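Local structure of endoglucanase family 5 (Clostridium acetobutylicum ATCC 824, 6PZ7) at residues A[38-42]-A[43-47]; A[47-51]-A[52-56]; A[72-75]-A[76-80]; A[290-294]-A[295-299]; A[327-330]-A[331-335]. The protein probably hydrolyses beta-1,4-linked glucans as a family 5, subfamily 4 endoglucanase of broad substrate specificity, in the breakdown of plant cell-wall polysaccharides. All coordinates share one frame; numbering follows the deposited sequence. Where two conformers were deposited one is given.

Interaction 1 (A[38-42]-A[43-47])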
# COMPACT_ATOMS: atom_id res chain seq x y z
N PRO A 38 18.04 -0.40 8.41
CA PRO A 38 19.25 0.15 7.79
C PRO A 38 18.86 0.96 6.56
O PRO A 38 17.76 0.80 5.99
CB PRO A 38 20.01 -1.12 7.38
CG PRO A 38 18.93 -2.15 7.13
CD PRO A 38 17.91 -1.85 8.18
N LYS A 39 19.74 1.84 6.12
CA LYS A 39 19.51 2.53 4.85
C LYS A 39 19.35 1.50 3.73
O LYS A 39 20.13 0.56 3.61
CB LYS A 39 20.67 3.48 4.57
CG LYS A 39 20.48 4.33 3.34
CD LYS A 39 21.58 5.36 3.20
CE LYS A 39 21.42 6.16 1.92
NZ LYS A 39 22.45 7.25 1.78
N THR A 40 18.33 1.67 2.90
CA THR A 40 18.04 0.69 1.86
C THR A 40 19.14 0.68 0.81
O THR A 40 19.66 1.73 0.44
CB THR A 40 16.72 1.03 1.20
OG1 THR A 40 15.70 1.19 2.19
CG2 THR A 40 16.25 -0.05 0.23
N THR A 41 19.50 -0.51 0.35
CA THR A 41 20.48 -0.69 -0.71
C THR A 41 19.87 -1.43 -1.90
O THR A 41 18.86 -2.15 -1.79
CB THR A 41 21.68 -1.50 -0.22
OG1 THR A 41 21.22 -2.81 0.09
CG2 THR A 41 22.34 -0.88 0.98
N LYS A 42 20.53 -1.26 -3.04
CA LYS A 42 20.16 -2.01 -4.23
C LYS A 42 20.19 -3.51 -3.96
O LYS A 42 19.32 -4.26 -4.44
CB LYS A 42 21.13 -1.64 -5.36
CG LYS A 42 20.99 -2.41 -6.65
CD LYS A 42 19.60 -2.24 -7.23
CE LYS A 42 19.65 -2.27 -8.78
NZ LYS A 42 20.11 -3.59 -9.34
N ALA A 43 21.16 -3.97 -3.19
CA ALA A 43 21.29 -5.40 -2.92
C ALA A 43 20.07 -5.95 -2.18
O ALA A 43 19.66 -7.09 -2.40
CB ALA A 43 22.55 -5.68 -2.12
N MET A 44 19.47 -5.16 -1.30
CA MET A 44 18.24 -5.59 -0.63
C MET A 44 17.11 -5.78 -1.65
O MET A 44 16.38 -6.78 -1.63
CB MET A 44 17.83 -4.56 0.44
CG MET A 44 18.78 -4.45 1.61
SD MET A 44 18.35 -3.01 2.61
CE MET A 44 19.89 -2.83 3.54
N ILE A 45 16.96 -4.81 -2.55
CA ILE A 45 15.91 -4.89 -3.58
C ILE A 45 16.19 -6.03 -4.56
O ILE A 45 15.26 -6.73 -5.01
CB ILE A 45 15.74 -3.52 -4.26
CG1 ILE A 45 15.36 -2.46 -3.24
CG2 ILE A 45 14.74 -3.62 -5.41
CD1 ILE A 45 14.11 -2.75 -2.42
N ASP A 46 17.47 -6.29 -4.86
CA ASP A 46 17.82 -7.45 -5.68
C ASP A 46 17.34 -8.75 -5.04
O ASP A 46 16.93 -9.68 -5.74
CB ASP A 46 19.35 -7.50 -5.88
CG ASP A 46 19.91 -6.43 -6.77
OD1 ASP A 46 19.19 -5.69 -7.48
OD2 ASP A 46 21.16 -6.31 -6.81
N LYS A 47 17.43 -8.85 -3.71
CA LYS A 47 16.94 -10.06 -3.03
C LYS A 47 15.44 -10.25 -3.29
O LYS A 47 14.96 -11.37 -3.48
CB LYS A 47 17.17 -9.89 -1.53
CG LYS A 47 17.16 -11.16 -0.72
CD LYS A 47 18.49 -11.90 -0.78
CE LYS A 47 18.33 -13.09 0.08
NZ LYS A 47 19.42 -14.03 -0.08
O HOH W 1 22.45 -5.11 -8.83

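Interaction 2 (A[47-51]-A[52-56])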
# COMPACT_ATOMS: atom_id res chain seq x y z
N LYS A 47 17.43 -8.85 -3.71
CA LYS A 47 16.94 -10.06 -3.03
C LYS A 47 15.44 -10.25 -3.29
O LYS A 47 14.96 -11.37 -3.48
CB LYS A 47 17.17 -9.89 -1.53
CG LYS A 47 17.16 -11.16 -0.72
CD LYS A 47 18.49 -11.90 -0.78
CE LYS A 47 18.33 -13.09 0.08
NZ LYS A 47 19.42 -14.03 -0.08
N ILE A 48 14.69 -9.16 -3.26
CA ILE A 48 13.25 -9.20 -3.54
C ILE A 48 12.98 -9.72 -4.94
O ILE A 48 12.14 -10.61 -5.14
CB ILE A 48 12.63 -7.80 -3.34
CG1 ILE A 48 12.96 -7.20 -1.96
CG2 ILE A 48 11.14 -7.80 -3.67
CD1 ILE A 48 12.58 -8.07 -0.82
N LYS A 49 13.69 -9.18 -5.93
CA LYS A 49 13.53 -9.62 -7.30
C LYS A 49 13.89 -11.09 -7.46
O LYS A 49 13.16 -11.85 -8.11
CB LYS A 49 14.41 -8.77 -8.20
CG LYS A 49 14.50 -9.19 -9.66
CD LYS A 49 13.16 -9.05 -10.34
CE LYS A 49 13.30 -9.25 -11.87
NZ LYS A 49 12.12 -8.66 -12.57
N GLU A 50 15.00 -11.50 -6.86
CA GLU A 50 15.49 -12.87 -6.99
C GLU A 50 14.52 -13.88 -6.37
O GLU A 50 14.47 -15.03 -6.81
CB GLU A 50 16.86 -12.99 -6.33
CG GLU A 50 17.98 -12.29 -7.13
CD GLU A 50 19.27 -12.00 -6.34
OE1 GLU A 50 19.43 -12.37 -5.15
OE2 GLU A 50 20.17 -11.34 -6.94
N ALA A 51 13.74 -13.48 -5.37
CA ALA A 51 12.77 -14.38 -4.76
C ALA A 51 11.55 -14.59 -5.64
O ALA A 51 10.83 -15.58 -5.46
CB ALA A 51 12.34 -13.86 -3.39
N GLY A 52 11.27 -13.70 -6.57
CA GLY A 52 10.14 -13.84 -7.49
C GLY A 52 9.03 -12.82 -7.31
O GLY A 52 7.99 -12.95 -7.97
N PHE A 53 9.18 -11.84 -6.44
CA PHE A 53 8.25 -10.74 -6.42
C PHE A 53 8.37 -9.95 -7.71
O PHE A 53 9.45 -9.89 -8.30
CB PHE A 53 8.56 -9.83 -5.24
CG PHE A 53 8.28 -10.44 -3.89
CD1 PHE A 53 9.30 -11.05 -3.17
CD2 PHE A 53 7.01 -10.40 -3.35
CE1 PHE A 53 9.07 -11.56 -1.93
CE2 PHE A 53 6.74 -10.94 -2.09
CZ PHE A 53 7.79 -11.53 -1.39
N ASN A 54 7.26 -9.32 -8.14
CA ASN A 54 7.32 -8.42 -9.29
C ASN A 54 6.90 -6.99 -8.98
O ASN A 54 6.85 -6.17 -9.91
CB ASN A 54 6.56 -8.93 -10.52
CG ASN A 54 7.07 -8.33 -11.82
OD1 ASN A 54 8.28 -8.21 -12.00
ND2 ASN A 54 6.17 -7.99 -12.72
N THR A 55 6.64 -6.67 -7.72
CA THR A 55 6.26 -5.34 -7.27
C THR A 55 6.91 -5.04 -5.93
O THR A 55 6.95 -5.92 -5.04
CB THR A 55 4.72 -5.27 -7.07
OG1 THR A 55 4.07 -5.48 -8.30
CG2 THR A 55 4.27 -3.92 -6.54
N VAL A 56 7.40 -3.82 -5.76
CA VAL A 56 7.77 -3.28 -4.46
C VAL A 56 6.93 -2.05 -4.20
O VAL A 56 6.90 -1.13 -5.02
CB VAL A 56 9.28 -2.96 -4.38
CG1 VAL A 56 9.60 -2.29 -3.07
CG2 VAL A 56 10.08 -4.24 -4.55
O HOH W 2 10.25 -9.94 -11.41

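Interaction 3 (A[72-75]-A[76-80])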
# COMPACT_ATOMS: atom_id res chain seq x y z
N TYR A 72 4.59 24.84 0.47
CA TYR A 72 4.69 23.46 0.90
C TYR A 72 5.83 22.75 0.17
O TYR A 72 5.68 21.63 -0.33
CB TYR A 72 3.37 22.74 0.72
CG TYR A 72 2.26 23.29 1.56
CD1 TYR A 72 2.28 23.16 2.93
CD2 TYR A 72 1.14 23.89 0.98
CE1 TYR A 72 1.21 23.63 3.72
CE2 TYR A 72 0.07 24.33 1.76
CZ TYR A 72 0.13 24.19 3.12
OH TYR A 72 -0.91 24.62 3.94
N THR A 73 7.00 23.38 0.16
CA THR A 73 8.12 22.87 -0.63
C THR A 73 8.61 21.55 -0.05
O THR A 73 8.95 21.47 1.14
CB THR A 73 9.27 23.88 -0.61
OG1 THR A 73 8.75 25.11 -1.11
CG2 THR A 73 10.43 23.42 -1.42
N ILE A 74 8.74 20.54 -0.89
CA ILE A 74 9.31 19.27 -0.47
C ILE A 74 10.83 19.39 -0.54
O ILE A 74 11.39 19.77 -1.57
CB ILE A 74 8.81 18.09 -1.34
CG1 ILE A 74 7.29 17.97 -1.30
CG2 ILE A 74 9.46 16.78 -0.84
CD1 ILE A 74 6.73 16.87 -2.18
N ASP A 75 11.50 19.03 0.54
CA ASP A 75 12.96 19.07 0.56
C ASP A 75 13.55 18.31 -0.62
O ASP A 75 13.27 17.12 -0.83
CB ASP A 75 13.43 18.46 1.88
CG ASP A 75 14.93 18.29 1.96
OD1 ASP A 75 15.66 18.88 1.15
OD2 ASP A 75 15.37 17.52 2.83
N GLN A 76 14.42 18.97 -1.38
CA GLN A 76 15.01 18.35 -2.55
C GLN A 76 15.83 17.11 -2.21
O GLN A 76 15.83 16.14 -2.97
CB GLN A 76 15.88 19.37 -3.28
CG GLN A 76 16.55 18.87 -4.53
CD GLN A 76 17.33 19.97 -5.24
OE1 GLN A 76 16.76 20.76 -6.00
NE2 GLN A 76 18.63 20.05 -4.97
N ALA A 77 16.58 17.15 -1.11
CA ALA A 77 17.37 15.98 -0.77
C ALA A 77 16.49 14.78 -0.46
O ALA A 77 16.89 13.64 -0.70
CB ALA A 77 18.26 16.29 0.43
N TRP A 78 15.33 15.00 0.13
CA TRP A 78 14.41 13.90 0.38
C TRP A 78 13.88 13.34 -0.93
O TRP A 78 13.86 12.11 -1.12
CB TRP A 78 13.27 14.37 1.28
CG TRP A 78 12.26 13.30 1.62
CD1 TRP A 78 10.98 13.23 1.19
CD2 TRP A 78 12.45 12.15 2.46
NE1 TRP A 78 10.34 12.13 1.71
CE2 TRP A 78 11.23 11.45 2.51
CE3 TRP A 78 13.54 11.67 3.19
CZ2 TRP A 78 11.06 10.30 3.27
CZ3 TRP A 78 13.37 10.52 3.95
CH2 TRP A 78 12.14 9.85 3.98
N LEU A 79 13.43 14.20 -1.84
CA LEU A 79 12.99 13.72 -3.14
C LEU A 79 14.09 12.94 -3.84
O LEU A 79 13.83 11.93 -4.50
CB LEU A 79 12.52 14.87 -4.02
CG LEU A 79 11.08 15.32 -3.87
CD1 LEU A 79 10.90 16.66 -4.56
CD2 LEU A 79 10.09 14.29 -4.40
N ASN A 80 15.32 13.42 -3.75
CA ASN A 80 16.43 12.73 -4.39
C ASN A 80 16.60 11.32 -3.82
O ASN A 80 16.82 10.35 -4.57
CB ASN A 80 17.75 13.51 -4.21
CG ASN A 80 17.82 14.78 -5.03
OD1 ASN A 80 17.04 15.00 -5.95
ND2 ASN A 80 18.77 15.62 -4.69

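Interaction 4 (A[290-294]-A[295-299])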
# COMPACT_ATOMS: atom_id res chain seq x y z
N SER A 290 -3.28 -17.43 -3.44
CA SER A 290 -3.86 -18.19 -4.53
C SER A 290 -5.34 -17.86 -4.72
O SER A 290 -5.80 -17.71 -5.86
CB SER A 290 -3.65 -19.69 -4.31
OG SER A 290 -4.31 -20.13 -3.14
N ASP A 291 -6.08 -17.72 -3.64
CA ASP A 291 -7.50 -17.37 -3.78
C ASP A 291 -7.67 -15.95 -4.30
O ASP A 291 -8.52 -15.67 -5.16
CB ASP A 291 -8.21 -17.54 -2.44
CG ASP A 291 -9.70 -17.64 -2.56
OD1 ASP A 291 -10.21 -17.95 -3.65
OD2 ASP A 291 -10.38 -17.41 -1.55
N ALA A 292 -6.85 -15.01 -3.82
CA ALA A 292 -6.89 -13.66 -4.36
C ALA A 292 -6.63 -13.65 -5.86
O ALA A 292 -7.36 -13.00 -6.62
CB ALA A 292 -5.90 -12.77 -3.60
N ARG A 293 -5.63 -14.41 -6.30
CA ARG A 293 -5.29 -14.43 -7.72
C ARG A 293 -6.43 -15.03 -8.55
O ARG A 293 -6.70 -14.55 -9.66
CB ARG A 293 -4.00 -15.22 -7.96
CG ARG A 293 -3.66 -15.47 -9.45
CD ARG A 293 -2.79 -14.37 -10.11
NE ARG A 293 -3.48 -13.09 -10.30
CZ ARG A 293 -3.09 -11.93 -9.77
NH1 ARG A 293 -2.01 -11.86 -9.01
NH2 ARG A 293 -3.81 -10.85 -10.02
N LYS A 294 -7.11 -16.05 -8.03
CA LYS A 294 -8.24 -16.59 -8.76
C LYS A 294 -9.33 -15.55 -8.95
O LYS A 294 -10.09 -15.62 -9.93
CB LYS A 294 -8.79 -17.78 -7.99
CG LYS A 294 -7.95 -19.04 -8.13
CD LYS A 294 -8.51 -20.20 -7.31
CE LYS A 294 -7.59 -21.42 -7.43
NZ LYS A 294 -8.02 -22.51 -6.51
N LYS A 295 -9.42 -14.58 -8.05
CA LYS A 295 -10.35 -13.46 -8.11
C LYS A 295 -9.75 -12.22 -8.75
O LYS A 295 -10.35 -11.14 -8.65
CB LYS A 295 -10.88 -13.18 -6.70
CG LYS A 295 -11.74 -14.34 -6.17
CD LYS A 295 -11.91 -14.26 -4.66
CE LYS A 295 -12.98 -15.20 -4.10
NZ LYS A 295 -12.89 -16.61 -4.58
N GLY A 296 -8.59 -12.32 -9.39
CA GLY A 296 -8.01 -11.19 -10.09
C GLY A 296 -7.32 -10.16 -9.22
O GLY A 296 -7.02 -9.06 -9.71
N ILE A 297 -7.06 -10.47 -7.95
CA ILE A 297 -6.52 -9.52 -6.98
C ILE A 297 -5.06 -9.83 -6.70
O ILE A 297 -4.70 -10.97 -6.38
CB ILE A 297 -7.33 -9.59 -5.67
CG1 ILE A 297 -8.81 -9.27 -5.90
CG2 ILE A 297 -6.73 -8.65 -4.64
CD1 ILE A 297 -9.72 -9.73 -4.78
N THR A 298 -4.20 -8.82 -6.82
CA THR A 298 -2.78 -8.90 -6.47
C THR A 298 -2.58 -8.41 -5.05
O THR A 298 -3.22 -7.42 -4.63
CB THR A 298 -1.97 -8.10 -7.47
OG1 THR A 298 -2.00 -8.85 -8.69
CG2 THR A 298 -0.55 -7.90 -7.05
N THR A 299 -1.66 -9.04 -4.33
CA THR A 299 -1.39 -8.78 -2.92
C THR A 299 0.05 -8.33 -2.73
O THR A 299 0.93 -8.67 -3.54
CB THR A 299 -1.63 -10.06 -2.07
OG1 THR A 299 -0.62 -11.04 -2.31
CG2 THR A 299 -3.02 -10.64 -2.31

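Interaction 5 (A[327-330]-A[331-335])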
# COMPACT_ATOMS: atom_id res chain seq x y z
N PRO A 327 11.84 -19.03 5.30
CA PRO A 327 11.95 -19.44 3.88
C PRO A 327 10.72 -20.15 3.37
O PRO A 327 10.40 -20.01 2.18
CB PRO A 327 13.21 -20.33 3.87
CG PRO A 327 13.34 -20.82 5.30
CD PRO A 327 12.87 -19.67 6.14
N LYS A 328 10.02 -20.90 4.19
CA LYS A 328 8.81 -21.57 3.72
C LYS A 328 7.72 -20.54 3.43
O LYS A 328 7.03 -20.61 2.40
CB LYS A 328 8.35 -22.55 4.77
CG LYS A 328 7.05 -23.27 4.53
CD LYS A 328 6.68 -24.08 5.77
CE LYS A 328 5.38 -24.83 5.58
NZ LYS A 328 5.24 -25.94 6.61
N LEU A 329 7.61 -19.54 4.29
CA LEU A 329 6.63 -18.48 4.13
C LEU A 329 6.91 -17.67 2.88
O LEU A 329 5.99 -17.39 2.11
CB LEU A 329 6.64 -17.62 5.40
CG LEU A 329 5.81 -16.37 5.41
CD1 LEU A 329 4.33 -16.62 5.07
CD2 LEU A 329 5.92 -15.68 6.72
N VAL A 330 8.16 -17.26 2.66
CA VAL A 330 8.42 -16.47 1.47
C VAL A 330 8.03 -17.25 0.22
O VAL A 330 7.42 -16.71 -0.71
CB VAL A 330 9.89 -15.99 1.42
CG1 VAL A 330 10.08 -15.02 0.22
CG2 VAL A 330 10.30 -15.29 2.70
N ARG A 331 8.39 -18.54 0.19
CA ARG A 331 8.09 -19.34 -0.99
C ARG A 331 6.59 -19.44 -1.23
O ARG A 331 6.14 -19.39 -2.40
CB ARG A 331 8.75 -20.72 -0.87
CG ARG A 331 8.72 -21.55 -2.15
CD ARG A 331 9.59 -20.94 -3.24
NE ARG A 331 9.53 -21.77 -4.43
CZ ARG A 331 10.24 -21.55 -5.53
NH1 ARG A 331 11.08 -20.54 -5.59
NH2 ARG A 331 10.11 -22.38 -6.55
N THR A 332 5.77 -19.58 -0.19
CA THR A 332 4.31 -19.60 -0.37
C THR A 332 3.77 -18.27 -0.89
O THR A 332 2.71 -18.23 -1.54
CB THR A 332 3.53 -20.02 0.88
OG1 THR A 332 3.70 -19.11 1.98
CG2 THR A 332 4.00 -21.39 1.34
N ILE A 333 4.42 -17.15 -0.53
CA ILE A 333 3.98 -15.85 -1.02
C ILE A 333 4.20 -15.74 -2.53
O ILE A 333 3.33 -15.21 -3.24
CB ILE A 333 4.63 -14.71 -0.24
CG1 ILE A 333 4.19 -14.71 1.24
CG2 ILE A 333 4.33 -13.35 -0.89
CD1 ILE A 333 5.09 -13.97 2.14
N VAL A 334 5.37 -16.15 -3.02
CA VAL A 334 5.78 -15.91 -4.41
C VAL A 334 5.42 -17.04 -5.37
O VAL A 334 5.67 -16.90 -6.59
CB VAL A 334 7.30 -15.65 -4.50
CG1 VAL A 334 7.69 -14.42 -3.71
CG2 VAL A 334 8.11 -16.88 -4.08
N ASN A 335 4.88 -18.14 -4.90
CA ASN A 335 4.58 -19.26 -5.80
C ASN A 335 3.39 -18.96 -6.70
O ASN A 335 2.60 -18.04 -6.48
CB ASN A 335 4.32 -20.52 -4.98
CG ASN A 335 4.43 -21.78 -5.81
OD1 ASN A 335 5.50 -22.12 -6.33
ND2 ASN A 335 3.32 -22.50 -5.94
OXT ASN A 335 3.19 -19.66 -7.71

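Interaction 1 (A[38-42]-A[43-47])
Thr-41 and Met-44 grip each other where a loop turns into a helix, each side chain serving the other's backbone. The polar half is a capping bond, from Met-44 N to Thr-41 OG1 at 3.2 Å. Thr-41 OG1 can receive it because the hydroxyl stands between its own backbone N and carbonyl carbon (chi1 65°), facing the first turn. In return, Met-44 SD takes a weak N-H bond from Thr-41 N at 3.6 Å, the sulfur standing in for the usual carboxylate.

The apolar contacts follow from the same methionine. Its chain runs extended beyond CG, crossing the threonine at about a right angle, and the terminal CE reaches Pro-38 CG at 3.8 Å. Leu-322, in a loop farther along the chain, also packs on Met-44.

The ionic contact spans the first turn, from Lys-42 to Asp-46. Lys-42 is bent at three torsions and curls over so that its NZ meets Asp-46 OD1 at 3.0 Å, on the syn lone pair. Water 1 bridges Lys-42 NZ to the other oxygen, Asp-46 OD2, while Asp-92 forms a second salt bridge with the ammonium. The backbone of the same two residues is also joined, Asp-46 N donating to Lys-42 O at 2.8 Å.

Reciprocal side-chain and backbone bonding of this kind is a capping box, here starting helix 42-51 of a TIM barrel.

Interaction 2 (A[47-51]-A[52-56])
A Schellman motif ends helix 42-51, and Ile-48 and Phe-53 pack across it as the chain turns into barrel strand 55-58. Gly-52, with phi at 113°, makes the reversal, a positive value that glycine readily adopts. Two bonds return to the last turn: Gly-52 N to Lys-49 O at 3.1 Å, and a weak one from Phe-53 N to Ile-48 O at 3.5 Å. That same Ile-48 oxygen lies at the edge of the Phe-53 ring, near its plane.

The apolar clasp centres on one methyl. Ile-48 CG2 is placed opposite the backbone N across the CA-CB bond and meets both Phe-53 CB, at 3.6 Å, and Val-56 CG2, at 3.8 Å. Ala-51 CB adds a looser touch on Phe-53 CD1.

On the polar flank, Lys-49 and Asn-54 run side by side, joined through water 2. It accepts from Lys-49 NZ and donates to Asn-54 OD1 at 2.7 Å and to Phe-53 O. The Lys-49 ammonium also bonds to Asp-92 O, and Asn-54 ND2 to Asp-15 O.

Trp-324 of strand 323-324 lies against Ile-48, Ala-51 and Phe-53, helix 327-334 packs on the Phe-53 ring, and strand 55-58 runs in the sheet between strands 19-22 and 95-99.

Interaction 3 (A[72-75]-A[76-80])
At Asp-75 the backbone leaves an extended path (psi 126°) and enters helix 76-91, Leu-79 N closing the first turn on Asp-75 O at 3.1 Å. The side chain of the same aspartate caps this end. Its CG is trans to the amide nitrogen, with chi1 at 173°, which swings the carboxylate forward over the start of the helix. There Asp-75 OD1 accepts from Ala-77 N at 3.0 Å. The amide approaches from well above the carboxylate plane, and the N-H is somewhat bent. The other oxygen, Asp-75 OD2, lies 4.0 Å from Ala-77 CB.

An apolar contact flanks the cap on its buried side. Ile-74 and Leu-79 meet at about a right angle, with Ile-74 CG2 laid on Leu-79 CG at 3.7 Å. The same methyl stands at the edge of the Trp-78 indole, near its plane, 4.4 Å from Trp-78 CD1. The indole itself belongs to an aromatic cluster, stacked with His-65 and meeting Trp-62 at about 90°. Ile-128 of helix 111-132 packs on Ile-74, whose backbone N is bonded to Gln-127.

Asp-75 thus bonds with both its side chain and its carbonyl to amides of the opening turn, and its negative charge would probably interact favourably with the positive end of the helix dipole, while the neighbouring isoleucine packs the turn against Leu-79 and helix 111-132.

Interaction 4 (A[290-294]-A[295-299])
Arg-293 and Thr-298 lie side by side and point the same way, the guanidinium gripping the threonine hydroxyl end-on. Both terminal nitrogens, Arg-293 NH1 and NH2, converge on Thr-298 OG1, each at 3.0 Å, and the oxygen sits only 6° out of the guanidinium plane. Bends at chi2 and chi3 bring the arginine back along the outgoing chain. Its flat group thereby lies with one face under Ile-297 O, which stands 3.5 Å above the plane, offset toward the rim. Thr-298 OG1 is also bonded to Val-13 O.

Across the turn, Asp-291 and Lys-295 approach at a slant. Lys-295 is extended until a final bend at chi4, which turns its NZ onto Asp-291 OD1 at 3.1 Å, on the syn side but somewhat out of the carboxylate plane. Asp-248 of helix 241-259 provides the lysine with a second salt bridge.

Ala-292 CB meets Thr-299 CG2 at 3.8 Å, with Ile-297 CB a little farther. The backbone folds over in a Schellman motif at Gly-296, whose phi is positive: Ile-297 N donates to Ala-292 O at 2.9 Å, and Gly-296 N to Arg-293 O at 2.9 Å.

Helix 278-294 is thus fastened to strand 298-303 by backbone and side chains together. The two carboxylates near Lys-295 would probably favour its charged form, and the paired N-H grip, with a carbonyl oxygen over one face, would favour this orientation of the guanidinium in the conformer described.

Interaction 5 (A[327-330]-A[331-335])
Thr-332 turns its hydroxyl into the slot between its backbone N and carbonyl carbon (chi1 63°), and from there OG1 reaches back one turn to the carbonyl of Leu-329. Leu-329, for its part, has CG swung as far as it can go from its own N (chi1 174°), which sends the isobutyl group along the helix flank toward Ile-333.

The hydroxyl donates to Leu-329 O at 2.9 Å, meeting the oxygen well off the line of the C=O bond, at 119°. Ile-333 N donates to the same Leu-329 O at 3.1 Å from a straighter direction. Two donors therefore share one carbonyl, a common way for threonine to settle its hydroxyl within a helix. Its methyl, Thr-332 CG2, lies 3.3 Å from Lys-328 O.

The apolar partner is Ile-333. Its side chain lies askew to that of Leu-329, and the branch ends meet as Leu-329 CD1 and Ile-333 CD1 at 4.0 Å. The gamma carbon, Ile-333 CG1, lies 3.3 Å from Leu-329 O, so the isoleucine packs close to the oxygen that accepts both bonds.

Around this pair the helical ladder continues. Arg-331 N bonds to Pro-327 O at 3.2 Å, Thr-332 N to Lys-328 O, and Val-334 N to Val-330 O at 3.1 Å.

This last helix, 327-334, lies along helix 278-294, where Ala-285 touches both Leu-329 and Thr-332 and Glu-278 accepts from Leu-329 N. Its inner side rests on the barrel, with Trp-301 of strand 298-303 against Leu-329 and Ile-333.

In the fold
From the N terminus, interaction 1 starts helix 42-51 and interaction 2 ends it; the two share Lys-47, and the second delivers the chain to strand 55-58. Interaction 3 caps the next helix, 76-91, at its start. Far along the chain, interaction 4 brings helix 278-294 into the last barrel strand, 298-303, about 36 Å from interaction 3 between centres. Interaction 5 lies in the terminal helix. All are local and in series, so none crosses or encloses another. Interactions 2 and 5 touch: Phe-53 CE2 meets Ile-333 CG2 at 3.6 Å, packing the C-terminal helix against an early turn of the eight-stranded barrel.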